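Local coordinates for probable leucine/isoleucine/valine-binding protein (PDB 4KV7) that probably binds branched-chain amino acids such as leucine, isoleucine or valine, as a periplasmic-binding-protein-type receptor of an ABC transporter, at residues A[323-326]-A[327-330]; A[298-301]-A[302-305]. The protein carries 1 engineered substitution. All blocks are in the same frame, centred on the assembly; numbering follows the deposited sequence.

Contact 1 of 2, residues A[323-326]-A[327-330]; sequences EISR and SSIA
A capping-box bond between Ser325 and Ser328 marks the N-terminus of helix 326-335, where Ser325 is the N-cap. The backbone N of Ser325 donates to Ser328 OG at 2.9 Å, the half of the box in which the helix residue reaches back to the N-cap. Ser328 OG lies between its own backbone N and carbonyl carbon (chi1 68°), which turns it back to the incoming loop. From there it donates to Glu323 O at 2.7 Å, in the carbonyl plane and on a lone pair. With an alanine here, Glu323 O and the N-H of Ser325 would probably lose this shared partner, leaving the loop freer to move. In one of two conformers of Ser327, its OG lies 3.0 Å from Ser325 OG, so that hydrogen bond is doubtful. The first helical bonds run from Ile329 N to Ser325 O at 2.9 Å and from Ala330 N to Arg326 O at 3.0 Å. The extended Arg326 chain bonds through NE to Val86 O and through NH2 to Thr81 O. On the buried side, Ile324 CG2 lies 3.9 Å from Ile329 CD1, and the two side chains cross obliquely. Ile324 also touches Leu18, and Ile329 touches Phe20, both of strand 16-24. Apolar contact between the residue before the N-cap and the fourth helix residue is a hydrophobic staple, here beside a capping-box bond.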
# COMPACT_ATOMS: atom_id res chain seq x y z
N GLU A 323 -16.74 22.73 13.56
CA GLU A 323 -15.70 22.04 14.30
C GLU A 323 -15.08 20.90 13.50
O GLU A 323 -15.77 20.07 12.91
CB GLU A 323 -16.28 21.50 15.60
CG GLU A 323 -15.30 20.74 16.47
CD GLU A 323 -15.91 20.29 17.78
OE1 GLU A 323 -17.05 19.78 17.76
OE2 GLU A 323 -15.26 20.47 18.83
N ILE A 324 -13.75 20.88 13.47
CA ILE A 324 -13.03 19.76 12.88
C ILE A 324 -12.83 18.71 13.98
O ILE A 324 -12.19 18.97 15.00
CB ILE A 324 -11.71 20.22 12.27
CG1 ILE A 324 -11.99 21.20 11.12
CG2 ILE A 324 -10.91 19.02 11.78
CD1 ILE A 324 -10.83 22.09 10.76
N SER A 325 -13.43 17.55 13.77
CA SER A 325 -13.45 16.50 14.78
C SER A 325 -13.41 15.15 14.08
O SER A 325 -13.48 15.08 12.86
CB SER A 325 -14.73 16.58 15.60
OG SER A 325 -15.86 16.30 14.78
N ARG A 326 -13.30 14.08 14.86
CA ARG A 326 -13.38 12.73 14.32
C ARG A 326 -14.65 12.56 13.51
O ARG A 326 -14.62 12.05 12.40
CB ARG A 326 -13.33 11.71 15.45
CG ARG A 326 -11.96 11.59 16.09
CD ARG A 326 -11.94 10.64 17.27
NE ARG A 326 -10.60 10.61 17.85
CZ ARG A 326 -10.28 9.99 18.98
NH1 ARG A 326 -11.19 9.30 19.65
NH2 ARG A 326 -9.03 10.05 19.43
N SER A 327 -15.78 13.00 14.07
CA SER A 327 -17.05 12.82 13.39
C SER A 327 -17.16 13.68 12.13
O SER A 327 -17.65 13.21 11.10
CB SER A 327 -18.22 13.10 14.34
OG SER A 327 -18.22 14.44 14.78
N SER A 328 -16.71 14.92 12.19
CA SER A 328 -16.83 15.76 10.99
C SER A 328 -15.83 15.35 9.90
O SER A 328 -16.08 15.54 8.72
CB SER A 328 -16.75 17.25 11.31
OG SER A 328 -15.46 17.63 11.76
N ILE A 329 -14.70 14.75 10.29
CA ILE A 329 -13.77 14.24 9.29
C ILE A 329 -14.33 13.00 8.60
O ILE A 329 -14.25 12.89 7.38
CB ILE A 329 -12.38 13.98 9.88
CG1 ILE A 329 -11.69 15.33 10.15
CG2 ILE A 329 -11.53 13.11 8.94
CD1 ILE A 329 -10.39 15.22 10.89
N ALA A 330 -14.92 12.10 9.37
CA ALA A 330 -15.55 10.92 8.79
C ALA A 330 -16.63 11.34 7.79
O ALA A 330 -16.69 10.82 6.68
CB ALA A 330 -16.14 10.04 9.89

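Contact 2 of 2, residues A[298-301]-A[302-305]; sequences PLSF and VSLE
Ser300 OG accepts the backbone N-H of Ser303 at 3.0 Å. The bond is almost straight, with an N-H...O angle of 176°. The hydroxyl sits between the backbone N and carbonyl carbon of its own residue (chi1 70°), and this aims it at the N-H of Ser303. Behind it, Ser300 O receives Leu304 N at 3.1 Å, and Phe301 O receives Glu305 N at 3.1 Å. Ser300 is therefore the N-cap of helix 301-319. Water 1 joins the cap to the loop: it accepts from Ser300 OG at 2.8 Å and from Ser303 OG at 2.7 Å, and donates to Pro298 O. Water 2 donates to both Phe301 O and Glu305 OE1, the latter at 2.7 Å, so Phe301 O holds a water as well as the helical N-H. The Glu305 chain is extended, and its other oxygen, OE2, forms a salt bridge with Arg135. Helix 301-319 comes after helix 281-293, and Leu299 and Leu304 pack on that helix at Tyr286, while Val302 packs on Asn36 and Met37 of helix 31-50, consistent with a chain crossing between the two lobes of a periplasmic binding protein. Further out, Tyr286 OH bonds to both Ser300 N and Ser303 OG. Asp254 OD2 takes the N-H of Phe301. The Phe301 ring meets His275 edge-to-face and lies at about 50° to the ring of Phe276.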
# COMPACT_ATOMS: atom_id res chain seq x y z
N PRO A 298 14.59 10.06 -2.45
CA PRO A 298 14.20 9.50 -3.75
C PRO A 298 12.69 9.41 -3.86
O PRO A 298 12.01 9.21 -2.85
CB PRO A 298 14.80 8.10 -3.71
CG PRO A 298 14.82 7.75 -2.26
CD PRO A 298 15.16 9.04 -1.55
N LEU A 299 12.18 9.56 -5.07
CA LEU A 299 10.76 9.34 -5.31
C LEU A 299 10.44 7.85 -5.20
O LEU A 299 11.32 7.02 -5.41
CB LEU A 299 10.37 9.85 -6.69
CG LEU A 299 10.70 11.32 -6.96
CD1 LEU A 299 10.21 11.71 -8.34
CD2 LEU A 299 10.10 12.22 -5.89
N SER A 300 9.21 7.51 -4.85
CA SER A 300 8.80 6.11 -4.81
C SER A 300 7.29 5.98 -4.94
O SER A 300 6.55 6.93 -4.70
CB SER A 300 9.25 5.45 -3.50
OG SER A 300 8.54 5.94 -2.38
N PHE A 301 6.84 4.79 -5.32
CA PHE A 301 5.40 4.55 -5.35
C PHE A 301 4.81 4.68 -3.95
O PHE A 301 3.64 5.03 -3.81
CB PHE A 301 5.06 3.16 -5.91
CG PHE A 301 5.64 2.91 -7.28
CD1 PHE A 301 5.14 3.56 -8.40
CD2 PHE A 301 6.67 2.01 -7.45
CE1 PHE A 301 5.68 3.33 -9.66
CE2 PHE A 301 7.22 1.78 -8.71
CZ PHE A 301 6.71 2.43 -9.81
N VAL A 302 5.60 4.38 -2.93
CA VAL A 302 5.12 4.40 -1.56
C VAL A 302 4.85 5.83 -1.10
O VAL A 302 3.77 6.15 -0.59
CB VAL A 302 6.11 3.70 -0.61
CG1 VAL A 302 5.61 3.76 0.82
CG2 VAL A 302 6.33 2.24 -1.02
N SER A 303 5.82 6.72 -1.29
CA SER A 303 5.56 8.10 -0.88
C SER A 303 4.53 8.78 -1.76
O SER A 303 3.83 9.67 -1.28
CB SER A 303 6.84 8.93 -0.78
OG SER A 303 7.55 8.96 -2.00
N LEU A 304 4.41 8.39 -3.03
CA LEU A 304 3.34 8.92 -3.86
C LEU A 304 1.99 8.54 -3.27
O LEU A 304 1.09 9.37 -3.20
CB LEU A 304 3.48 8.43 -5.30
CG LEU A 304 2.33 8.76 -6.25
CD1 LEU A 304 2.06 10.27 -6.29
CD2 LEU A 304 2.67 8.26 -7.64
N GLU A 305 1.84 7.30 -2.82
CA GLU A 305 0.60 6.92 -2.15
C GLU A 305 0.36 7.75 -0.88
O GLU A 305 -0.76 8.20 -0.64
CB GLU A 305 0.58 5.42 -1.83
CG GLU A 305 -0.74 4.94 -1.24
CD GLU A 305 -0.82 3.43 -1.10
OE1 GLU A 305 0.07 2.71 -1.60
OE2 GLU A 305 -1.80 2.95 -0.47
O HOH W 1 10.00 8.13 -1.38
O HOH W 2 2.21 2.60 -3.19

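How the contacts relate
Both contacts are helix starts with a serine N-cap and a serine three residues on, but the bonds differ. In contact 2 the cap hydroxyl takes the helix N-H; in contact 1 the clear bond runs the other way, from the cap N-H to the helix hydroxyl. Contact 2 is buried near the middle of the chain, where waters and outside side chains complete its polar groups. Contact 1 is only partly buried, about 25 Å from the chain centre; its serine bonds lie within the turn, while Arg326 reaches backbone carbonyls beyond it and the isoleucine pair packs on strand 16-24. Their helices are consecutive. The contact centres are 28 Å apart and the nearest atoms about 15 Å.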